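Mannan endo-1,4-beta-mannosidase (Cryptopygus antarcticus, PDB 4OOU) hydrolyses internal beta-1,4-mannosidic linkages in mannans, galactomannans and glucomannans, releasing chiefly manno-oligosaccharides of two to four units. Local coordinates at residues 352-355 and 356-359; 328-332 and 333-337; 247-251 and 252-256; 117-120 and 121-125. All coordinates share one frame; numbering follows the deposited sequence.

Interaction 1: residues 352-355 and 356-359; sequences TYSN and QMYG
Q356 folds back on T352 from one turn further along the same helix, gripping one carbonyl oxygen twice. Its backbone N reaches T352 O at 3.0 Å, nearly in line with the C=O bond, while the side-chain NE2 adds a weak bond of 3.3 Å to that same T352 O. With CG beside the backbone N (chi1 -75°) and the chain extended beyond it, the amide turns back to the carbonyl of the N-cap residue, T352. Its stronger partners lie outside this turn, T340 OG1 for OE1 and Q342 O for NE2, and together they fix the buried amide at both of its polar atoms. N355 contributes mainly backbone: G359 N meets N355 O at 2.7 Å in an almost straight bond (177°), and the CB atoms of N355 and Y358 lie 4.1 Å apart. M357 runs alongside Y353, its bent thioether end bringing CE to within 3.3 Å of Y353 CD1, at the ring edge and in its plane. The helix 353-361 is thus held on several sides: Q356 ties it to strand 337-340, N355 and Y358 pack on I323 of helix 323-332, and M357 touches the loop residues S75 and F343.

Interaction 2: residues 328-332 and 333-337; sequences KYAYN and NGYNG
Y329 carries the amide of N333 over one face of its ring, with the two planes inclined at 43° so that the pair is neither stacked flat nor set edge-on. Y329 CG stands opposite the backbone N (chi1 -177°), which lays the ring beside N333, where the chain leaves the helix and N333 CB comes within 4.0 Å of Y329 CE1. An aromatic neighbour approaches differently: Y335 CE2 lies at the edge of the Y329 ring, 4.3 Å from Y329 CE1, a loose contact. The Y335 ring turns its own edge to the backbone of A330, CD2 being 3.5 Å from A330 O, and the CB atoms of these two residues pack at 4.3 Å. That same carbonyl, A330 O, accepts the backbone N of Y335 at 3.0 Å, while N333 N makes only a weak bond to Y329 O. A water bridges Y331 O and Y335 O. Replacing Y329 by an alanine would probably leave the N333 amide without the ring beneath it and V296 O with no more than the weak bond from Y335 OH. The chain turns out of the helix through G334, whose phi is positive, and this helix end, closed by a bond from a backbone N five residues on, is the alpha-to-beta turn of a beta-alpha-beta crossover: strand 308-313, helix 323-332 and the parallel strand 337-340 of the TIM barrel.

Interaction 3: residues 247-251 and 252-256; sequences TQTDS and FGYRN
D250 takes two donors on a single carboxylate oxygen, arriving from opposite faces of its plane. R255 NH1 forms a salt bridge with D250 OD1 at 3.0 Å, lying on the anti side, and the backbone N of N256 comes from above at 3.1 Å to D250 OD1 along a straight line (179°). The other oxygen, OD2, pairs with K259 NZ, so the negative charge is probably well compensated. R255 reaches its mate because its chain bends at chi2 and chi3. T249 OG1 accepts S251 N at 3.1 Å, an ST turn, and is itself hydrogen-bonded to Y301 O; S251 OG is bonded to A300 O. The buried Q248 amide is satisfied by Q278 N at OE1, and by S242 OG and V240 O at NE2. S251 O receives Y254 N at 2.7 Å, closing a tight turn through F252 and G253, both of positive phi. T249 CG2 lies 3.4 Å from Y254 CD2, in the ring plane, while F252 CB lies over one ring face, toward its rim. Y254 OH finds N291 ND2, and N256 OD1 finds Y258 N. The reversal is a type I' beta turn in a loop after strand 238-241 of the TIM barrel; the side chain of T247 is about 5 Å from that of substrate-binding W243.

Interaction 4: residues 117-120 and 121-125; sequences LDYA and NGQNV
Y119 and Q123 pair across the last turn of helix 109-122, a local contact at a helix C terminus just before the chain enters strand 126-133 of the barrel. The two side chains pass at a slant, ring and amide planes 25° apart, and touch where Q123 CG comes within 3.7 Å of Y119 CE2. Q123 bends sharply at its second torsion (chi2 -60°), which swings its amide back along the phenol instead of out from the helix. A water then joins them: it donates to Y119 O at 2.9 Å and to Q123 OE1 at 2.8 Å, and sits above the centre of one face of the Y119 ring. Beyond this bridge, Y119 OH is bonded to N70 ND2 of helix 58-74, where Q123 also touches I69 and N70. An alanine in place of Y119 is likely to leave the N70 amide without this partner and strip the bridging water and Q123 CG of the ring they lie against. The backbone makes the ending. A120 O accepts two bonds, from Q123 N at 3.0 Å and from V125 N at 2.9 Å, the donors approaching from opposite faces of its carbonyl plane. N124 N closes on N121 O at 3.0 Å, and N124 itself, with positive phi, has its OD1 bonded to I381 N near the C-terminal end of the chain. V125 N to A120 O and N124 N to N121 O are together the two bonds that define a Schellman motif, with N124 as its C-prime residue.

How the interactions relate
From the N terminus the order is interaction 4, interaction 3, interaction 2 and interaction 1. Each joins segments continuous in sequence, so none closes a long loop; they stand in series, and none nests in or crosses another. Interactions 4 and 2 finish helices 109-122 and 323-332 and hand the chain on to strands 126-133 and 337-340. Interaction 3 shapes a loop after strand 238-241, while interaction 1 begins the helix 353-361. Interactions 3 and 4 lie on opposite sides of the chain's centre, their centres about 36 Å apart. Interactions 1 and 2 come within about 6 Å at their nearest atoms without touching; helix 323-332 carries interaction 2 and packs against interaction 1 through I323.

Interaction 1: residues 352-355 and 356-359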
loop_
_atom_site.group_PDB
_atom_site.type_symbol
_atom_site.label_atom_id
_atom_site.label_comp_id
_atom_site.label_asym_id
_atom_site.label_seq_id
_atom_site.Cartn_x
_atom_site.Cartn_y
_atom_site.Cartn_z
ATOM N N THR A 352 15.262 -8.108 -9.879
ATOM C CA THR A 352 15.331 -9.551 -9.919
ATOM C C THR A 352 14.763 -10.115 -8.626
ATOM O O THR A 352 15.113 -9.593 -7.584
ATOM C CB THR A 352 16.826 -9.836 -10.032
ATOM O OG1 THR A 352 17.146 -9.876 -11.418
ATOM C CG2 THR A 352 17.219 -11.067 -9.441
ATOM N N TYR A 353 13.940 -11.164 -8.635
ATOM C CA TYR A 353 13.553 -11.761 -7.319
ATOM C C TYR A 353 14.780 -12.122 -6.471
ATOM O O TYR A 353 14.752 -12.130 -5.245
ATOM C CB TYR A 353 12.623 -12.987 -7.454
ATOM C CG TYR A 353 13.280 -14.288 -7.903
ATOM C CD1 TYR A 353 14.117 -15.018 -7.047
ATOM C CD2 TYR A 353 13.020 -14.810 -9.152
ATOM C CE1 TYR A 353 14.714 -16.209 -7.453
ATOM C CE2 TYR A 353 13.623 -15.996 -9.580
ATOM C CZ TYR A 353 14.464 -16.700 -8.737
ATOM O OH TYR A 353 15.022 -17.891 -9.196
ATOM N N SER A 354 15.860 -12.457 -7.145
ATOM C CA SER A 354 17.094 -12.834 -6.480
ATOM C C SER A 354 17.789 -11.740 -5.666
ATOM O O SER A 354 18.170 -11.935 -4.514
ATOM C CB SER A 354 18.077 -13.418 -7.503
ATOM O OG SER A 354 18.097 -14.805 -7.356
ATOM N N ASN A 355 18.037 -10.600 -6.253
ATOM C CA ASN A 355 18.770 -9.669 -5.485
ATOM C C ASN A 355 17.782 -8.842 -4.649
ATOM O O ASN A 355 18.145 -8.303 -3.622
ATOM C CB ASN A 355 19.861 -8.942 -6.330
ATOM C CG ASN A 355 19.448 -7.587 -6.841
ATOM O OD1 ASN A 355 20.126 -6.628 -6.600
ATOM N ND2 ASN A 355 18.391 -7.521 -7.591
ATOM N N GLN A 356 16.510 -8.835 -4.999
ATOM C CA GLN A 356 15.531 -8.531 -3.951
ATOM C C GLN A 356 15.728 -9.384 -2.689
ATOM O O GLN A 356 15.592 -8.843 -1.582
ATOM C CB GLN A 356 14.111 -8.661 -4.439
ATOM C CG GLN A 356 13.742 -7.501 -5.321
ATOM C CD GLN A 356 12.342 -7.605 -5.818
ATOM O OE1 GLN A 356 11.391 -7.228 -5.117
ATOM N NE2 GLN A 356 12.195 -8.124 -7.031
ATOM N N MET A 357 16.081 -10.671 -2.831
ATOM C CA MET A 357 16.391 -11.497 -1.640
ATOM C C MET A 357 17.705 -11.064 -0.989
ATOM O O MET A 357 17.813 -10.999 0.241
ATOM C CB MET A 357 16.422 -12.989 -1.965
ATOM C CG MET A 357 15.069 -13.612 -2.252
ATOM S SD MET A 357 15.136 -15.416 -2.340
ATOM C CE MET A 357 15.343 -15.698 -4.083
ATOM N N TYR A 358 18.695 -10.747 -1.821
ATOM C CA TYR A 358 19.976 -10.250 -1.342
ATOM C C TYR A 358 19.687 -9.041 -0.473
ATOM O O TYR A 358 20.094 -8.997 0.680
ATOM C CB TYR A 358 20.919 -9.903 -2.515
ATOM C CG TYR A 358 22.362 -9.534 -2.139
ATOM C CD1 TYR A 358 23.051 -10.214 -1.142
ATOM C CD2 TYR A 358 23.048 -8.527 -2.825
ATOM C CE1 TYR A 358 24.356 -9.869 -0.811
ATOM C CE2 TYR A 358 24.351 -8.178 -2.511
ATOM C CZ TYR A 358 25.009 -8.848 -1.498
ATOM O OH TYR A 358 26.321 -8.516 -1.184
ATOM N N GLY A 359 18.960 -8.083 -1.032
ATOM C CA GLY A 359 18.574 -6.887 -0.319
ATOM C C GLY A 359 18.010 -7.151 1.066
ATOM O O GLY A 359 18.503 -6.582 2.047
#

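Interaction 2: residues 328-332 and 333-337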
loop_
_atom_site.group_PDB
_atom_site.type_symbol
_atom_site.label_atom_id
_atom_site.label_comp_id
_atom_site.label_asym_id
_atom_site.label_seq_id
_atom_site.Cartn_x
_atom_site.Cartn_y
_atom_site.Cartn_z
ATOM N N LYS A 328 19.488 -0.528 3.945
ATOM C CA LYS A 328 20.181 0.090 5.073
ATOM C C LYS A 328 19.972 1.602 5.189
ATOM O O LYS A 328 19.873 2.115 6.303
ATOM C CB LYS A 328 21.679 -0.256 5.067
ATOM C CG LYS A 328 22.008 -1.437 5.986
ATOM C CD LYS A 328 23.489 -1.795 5.989
ATOM C CE LYS A 328 23.916 -2.401 4.661
ATOM N NZ LYS A 328 25.173 -3.181 4.803
ATOM N N TYR A 329 19.885 2.300 4.064
ATOM C CA TYR A 329 19.665 3.731 4.081
ATOM C C TYR A 329 18.304 4.007 4.695
ATOM O O TYR A 329 18.184 4.814 5.585
ATOM C CB TYR A 329 19.753 4.327 2.660
ATOM C CG TYR A 329 19.603 5.852 2.611
ATOM C CD1 TYR A 329 18.374 6.465 2.823
ATOM C CD2 TYR A 329 20.710 6.673 2.365
ATOM C CE1 TYR A 329 18.241 7.860 2.772
ATOM C CE2 TYR A 329 20.587 8.055 2.313
ATOM C CZ TYR A 329 19.356 8.653 2.522
ATOM O OH TYR A 329 19.243 10.036 2.488
ATOM N N ALA A 330 17.291 3.308 4.226
ATOM C CA ALA A 330 15.944 3.471 4.721
ATOM C C ALA A 330 15.830 3.191 6.229
ATOM O O ALA A 330 15.177 3.944 6.967
ATOM C CB ALA A 330 15.005 2.572 3.940
ATOM N N TYR A 331 16.492 2.132 6.688
ATOM C CA TYR A 331 16.500 1.771 8.105
ATOM C C TYR A 331 17.229 2.802 8.980
ATOM O O TYR A 331 16.829 3.065 10.140
ATOM C CB TYR A 331 17.156 0.396 8.258
ATOM C CG TYR A 331 17.117 -0.181 9.657
ATOM C CD1 TYR A 331 16.144 -1.089 10.031
ATOM C CD2 TYR A 331 18.059 0.189 10.601
ATOM C CE1 TYR A 331 16.110 -1.619 11.325
ATOM C CE2 TYR A 331 18.048 -0.332 11.889
ATOM C CZ TYR A 331 17.076 -1.240 12.260
ATOM O OH TYR A 331 17.081 -1.766 13.550
ATOM N N ASN A 332 18.299 3.387 8.425
ATOM C CA ASN A 332 19.146 4.301 9.211
ATOM C C ASN A 332 18.727 5.748 9.187
ATOM O O ASN A 332 19.180 6.513 10.024
ATOM C CB ASN A 332 20.616 4.207 8.802
ATOM C CG ASN A 332 21.262 2.912 9.250
ATOM O OD1 ASN A 332 22.113 2.383 8.560
ATOM N ND2 ASN A 332 20.844 2.385 10.402
ATOM N N ASN A 333 17.869 6.127 8.247
ATOM C CA ASN A 333 17.509 7.530 8.095
ATOM C C ASN A 333 16.052 7.757 8.369
ATOM O O ASN A 333 15.395 8.590 7.739
ATOM C CB ASN A 333 17.925 8.023 6.717
ATOM C CG ASN A 333 19.430 8.127 6.585
ATOM O OD1 ASN A 333 20.062 7.360 5.866
ATOM N ND2 ASN A 333 20.012 9.062 7.310
ATOM N N GLY A 334 15.545 7.000 9.332
ATOM C CA GLY A 334 14.246 7.272 9.926
ATOM C C GLY A 334 13.031 6.639 9.272
ATOM O O GLY A 334 11.919 6.801 9.767
ATOM N N TYR A 335 13.193 5.903 8.181
ATOM C CA TYR A 335 11.989 5.383 7.553
ATOM C C TYR A 335 11.455 4.166 8.293
ATOM O O TYR A 335 12.210 3.447 8.956
ATOM C CB TYR A 335 12.189 5.100 6.079
ATOM C CG TYR A 335 12.580 6.323 5.306
ATOM C CD1 TYR A 335 11.616 7.144 4.742
ATOM C CD2 TYR A 335 13.918 6.666 5.151
ATOM C CE1 TYR A 335 11.972 8.285 4.048
ATOM C CE2 TYR A 335 14.285 7.785 4.437
ATOM C CZ TYR A 335 13.314 8.589 3.886
ATOM O OH TYR A 335 13.693 9.693 3.180
ATOM N N ASN A 336 10.157 3.928 8.148
ATOM C CA ASN A 336 9.525 2.837 8.863
ATOM C C ASN A 336 9.342 1.580 8.072
ATOM O O ASN A 336 8.898 0.580 8.621
ATOM C CB ASN A 336 8.218 3.318 9.410
ATOM C CG ASN A 336 8.431 4.450 10.346
ATOM O OD1 ASN A 336 8.767 4.248 11.502
ATOM N ND2 ASN A 336 8.304 5.650 9.837
ATOM N N GLY A 337 9.675 1.618 6.788
ATOM C CA GLY A 337 9.922 0.384 6.059
ATOM C C GLY A 337 10.459 0.637 4.655
ATOM O O GLY A 337 10.554 1.796 4.231
HETATM O O HOH W 1 13.971 4.199 10.912
#

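Interaction 3: residues 247-251 and 252-256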
loop_
_atom_site.group_PDB
_atom_site.type_symbol
_atom_site.label_atom_id
_atom_site.label_comp_id
_atom_site.label_asym_id
_atom_site.label_seq_id
_atom_site.Cartn_x
_atom_site.Cartn_y
_atom_site.Cartn_z
ATOM N N THR A 247 3.587 14.475 -3.064
ATOM C CA THR A 247 2.201 14.551 -2.725
ATOM C C THR A 247 1.948 14.041 -1.312
ATOM O O THR A 247 0.800 13.940 -0.871
ATOM C CB THR A 247 1.431 13.812 -3.819
ATOM O OG1 THR A 247 0.075 14.212 -3.803
ATOM C CG2 THR A 247 1.501 12.373 -3.642
ATOM N N GLN A 248 3.011 13.753 -0.567
ATOM C CA GLN A 248 2.838 13.297 0.816
ATOM C C GLN A 248 3.788 13.984 1.803
ATOM O O GLN A 248 4.069 13.474 2.898
ATOM C CB GLN A 248 2.880 11.756 0.914
ATOM C CG GLN A 248 1.516 11.109 0.646
ATOM C CD GLN A 248 1.480 9.628 0.946
ATOM O OE1 GLN A 248 2.113 9.161 1.888
ATOM N NE2 GLN A 248 0.728 8.877 0.149
ATOM N N THR A 249 4.224 15.182 1.434
ATOM C CA THR A 249 4.915 16.055 2.372
ATOM C C THR A 249 4.477 17.501 2.164
ATOM O O THR A 249 4.242 17.935 1.021
ATOM C CB THR A 249 6.425 15.942 2.175
ATOM O OG1 THR A 249 7.108 16.636 3.237
ATOM C CG2 THR A 249 6.816 16.481 0.783
ATOM N N ASP A 250 4.377 18.262 3.248
ATOM C CA ASP A 250 4.211 19.717 3.095
ATOM C C ASP A 250 5.553 20.433 2.958
ATOM O O ASP A 250 5.608 21.627 2.623
ATOM C CB ASP A 250 3.357 20.286 4.218
ATOM C CG ASP A 250 1.933 19.913 4.048
ATOM O OD1 ASP A 250 1.396 20.184 2.962
ATOM O OD2 ASP A 250 1.356 19.298 4.959
ATOM N N SER A 251 6.634 19.694 3.151
ATOM C CA SER A 251 7.973 20.258 2.972
ATOM C C SER A 251 8.252 20.700 1.508
ATOM O O SER A 251 7.435 20.480 0.601
ATOM C CB SER A 251 9.016 19.261 3.476
ATOM O OG SER A 251 8.853 19.061 4.871
ATOM N N PHE A 252 9.378 21.375 1.306
ATOM C CA PHE A 252 9.950 21.603 -0.049
ATOM C C PHE A 252 9.055 22.320 -1.058
ATOM O O PHE A 252 9.346 22.283 -2.271
ATOM C CB PHE A 252 10.378 20.275 -0.673
ATOM C CG PHE A 252 11.282 19.448 0.213
ATOM C CD1 PHE A 252 12.612 19.819 0.411
ATOM C CD2 PHE A 252 10.819 18.297 0.824
ATOM C CE1 PHE A 252 13.469 19.063 1.195
ATOM C CE2 PHE A 252 11.668 17.534 1.607
ATOM C CZ PHE A 252 12.997 17.915 1.792
ATOM N N GLY A 253 7.993 22.972 -0.557
ATOM C CA GLY A 253 6.949 23.562 -1.402
ATOM C C GLY A 253 5.945 22.578 -1.982
ATOM O O GLY A 253 5.051 22.950 -2.733
ATOM N N TYR A 254 6.086 21.305 -1.630
ATOM C CA TYR A 254 5.151 20.290 -2.068
ATOM C C TYR A 254 3.930 20.317 -1.162
ATOM O O TYR A 254 3.878 21.082 -0.194
ATOM C CB TYR A 254 5.792 18.926 -1.947
ATOM C CG TYR A 254 7.136 18.777 -2.584
ATOM C CD1 TYR A 254 7.503 19.524 -3.729
ATOM C CD2 TYR A 254 8.035 17.833 -2.097
ATOM C CE1 TYR A 254 8.731 19.348 -4.326
ATOM C CE2 TYR A 254 9.256 17.643 -2.700
ATOM C CZ TYR A 254 9.603 18.406 -3.812
ATOM O OH TYR A 254 10.847 18.216 -4.383
ATOM N N ARG A 255 2.976 19.443 -1.450
ATOM C CA ARG A 255 1.748 19.363 -0.681
ATOM C C ARG A 255 1.484 17.942 -0.220
ATOM O O ARG A 255 1.603 17.012 -0.998
ATOM C CB ARG A 255 0.598 19.844 -1.559
ATOM C CG ARG A 255 -0.779 19.828 -0.905
ATOM C CD ARG A 255 -0.968 20.941 0.112
ATOM N NE ARG A 255 -0.505 22.242 -0.383
ATOM C CZ ARG A 255 0.394 23.020 0.224
ATOM N NH1 ARG A 255 0.955 22.661 1.382
ATOM N NH2 ARG A 255 0.735 24.179 -0.338
ATOM N N ASN A 256 1.141 17.777 1.048
ATOM C CA ASN A 256 0.664 16.492 1.569
ATOM C C ASN A 256 -0.843 16.444 1.345
ATOM O O ASN A 256 -1.605 17.001 2.129
ATOM C CB ASN A 256 0.997 16.365 3.066
ATOM C CG ASN A 256 0.552 15.037 3.682
ATOM O OD1 ASN A 256 -0.080 14.177 3.036
ATOM N ND2 ASN A 256 0.876 14.868 4.961
#

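Interaction 4: residues 117-120 and 121-125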
loop_
_atom_site.group_PDB
_atom_site.type_symbol
_atom_site.label_atom_id
_atom_site.label_comp_id
_atom_site.label_asym_id
_atom_site.label_seq_id
_atom_site.Cartn_x
_atom_site.Cartn_y
_atom_site.Cartn_z
ATOM N N LEU A 117 -3.354 -15.435 3.932
ATOM C CA LEU A 117 -3.006 -14.780 5.174
ATOM C C LEU A 117 -2.562 -15.792 6.254
ATOM O O LEU A 117 -1.602 -15.536 7.004
ATOM C CB LEU A 117 -4.159 -13.904 5.652
ATOM C CG LEU A 117 -4.306 -12.622 4.835
ATOM C CD1 LEU A 117 -5.657 -11.931 4.982
ATOM C CD2 LEU A 117 -3.225 -11.641 5.244
ATOM N N ASP A 118 -3.247 -16.935 6.310
ATOM C CA ASP A 118 -2.902 -18.011 7.246
ATOM C C ASP A 118 -1.494 -18.551 6.935
ATOM O O ASP A 118 -0.767 -18.966 7.842
ATOM C CB ASP A 118 -3.929 -19.181 7.157
ATOM C CG ASP A 118 -5.327 -18.821 7.687
ATOM O OD1 ASP A 118 -5.541 -17.706 8.173
ATOM O OD2 ASP A 118 -6.231 -19.671 7.630
ATOM N N TYR A 119 -1.127 -18.574 5.648
ATOM C CA TYR A 119 0.121 -19.202 5.245
ATOM C C TYR A 119 1.227 -18.254 5.615
ATOM O O TYR A 119 2.269 -18.659 6.133
ATOM C CB TYR A 119 0.170 -19.496 3.740
ATOM C CG TYR A 119 1.419 -20.226 3.380
ATOM C CD1 TYR A 119 1.488 -21.596 3.458
ATOM C CD2 TYR A 119 2.567 -19.536 3.008
ATOM C CE1 TYR A 119 2.657 -22.277 3.136
ATOM C CE2 TYR A 119 3.743 -20.196 2.697
ATOM C CZ TYR A 119 3.788 -21.571 2.759
ATOM O OH TYR A 119 4.953 -22.246 2.454
ATOM N N ALA A 120 0.964 -16.982 5.356
ATOM C CA ALA A 120 1.916 -15.918 5.574
ATOM C C ALA A 120 2.289 -15.817 7.044
ATOM O O ALA A 120 3.459 -15.634 7.398
ATOM C CB ALA A 120 1.296 -14.595 5.115
ATOM N N ASN A 121 1.258 -15.877 7.879
ATOM C CA ASN A 121 1.400 -15.967 9.317
ATOM C C ASN A 121 2.378 -17.046 9.711
ATOM O O ASN A 121 3.230 -16.803 10.529
ATOM C CB ASN A 121 0.043 -16.241 9.975
ATOM C CG ASN A 121 0.107 -16.185 11.482
ATOM O OD1 ASN A 121 -0.533 -15.346 12.128
ATOM N ND2 ASN A 121 0.916 -17.050 12.049
ATOM N N GLY A 122 2.263 -18.231 9.127
ATOM C CA GLY A 122 3.137 -19.354 9.488
ATOM C C GLY A 122 4.609 -19.102 9.193
ATOM O O GLY A 122 5.499 -19.706 9.800
ATOM N N GLN A 123 4.843 -18.173 8.272
ATOM C CA GLN A 123 6.180 -17.787 7.849
ATOM C C GLN A 123 6.636 -16.474 8.473
ATOM O O GLN A 123 7.688 -15.932 8.110
ATOM C CB GLN A 123 6.174 -17.629 6.354
ATOM C CG GLN A 123 5.726 -18.858 5.580
ATOM C CD GLN A 123 6.629 -20.059 5.855
ATOM O OE1 GLN A 123 6.164 -21.190 5.934
ATOM N NE2 GLN A 123 7.915 -19.811 6.022
ATOM N N ASN A 124 5.848 -15.983 9.427
ATOM C CA ASN A 124 6.109 -14.706 10.042
ATOM C C ASN A 124 6.313 -13.592 9.011
ATOM O O ASN A 124 7.330 -12.872 9.007
ATOM C CB ASN A 124 7.266 -14.816 11.020
ATOM C CG ASN A 124 6.896 -15.628 12.272
ATOM O OD1 ASN A 124 5.792 -15.503 12.845
ATOM N ND2 ASN A 124 7.818 -16.473 12.689
ATOM N N VAL A 125 5.313 -13.476 8.142
ATOM C CA VAL A 125 5.223 -12.375 7.191
ATOM C C VAL A 125 3.877 -11.643 7.200
ATOM O O VAL A 125 2.816 -12.216 7.159
ATOM C CB VAL A 125 5.477 -12.848 5.758
ATOM C CG1 VAL A 125 5.174 -11.744 4.769
ATOM C CG2 VAL A 125 6.904 -13.312 5.627
HETATM O O HOH W 2 3.449 -21.245 6.598
#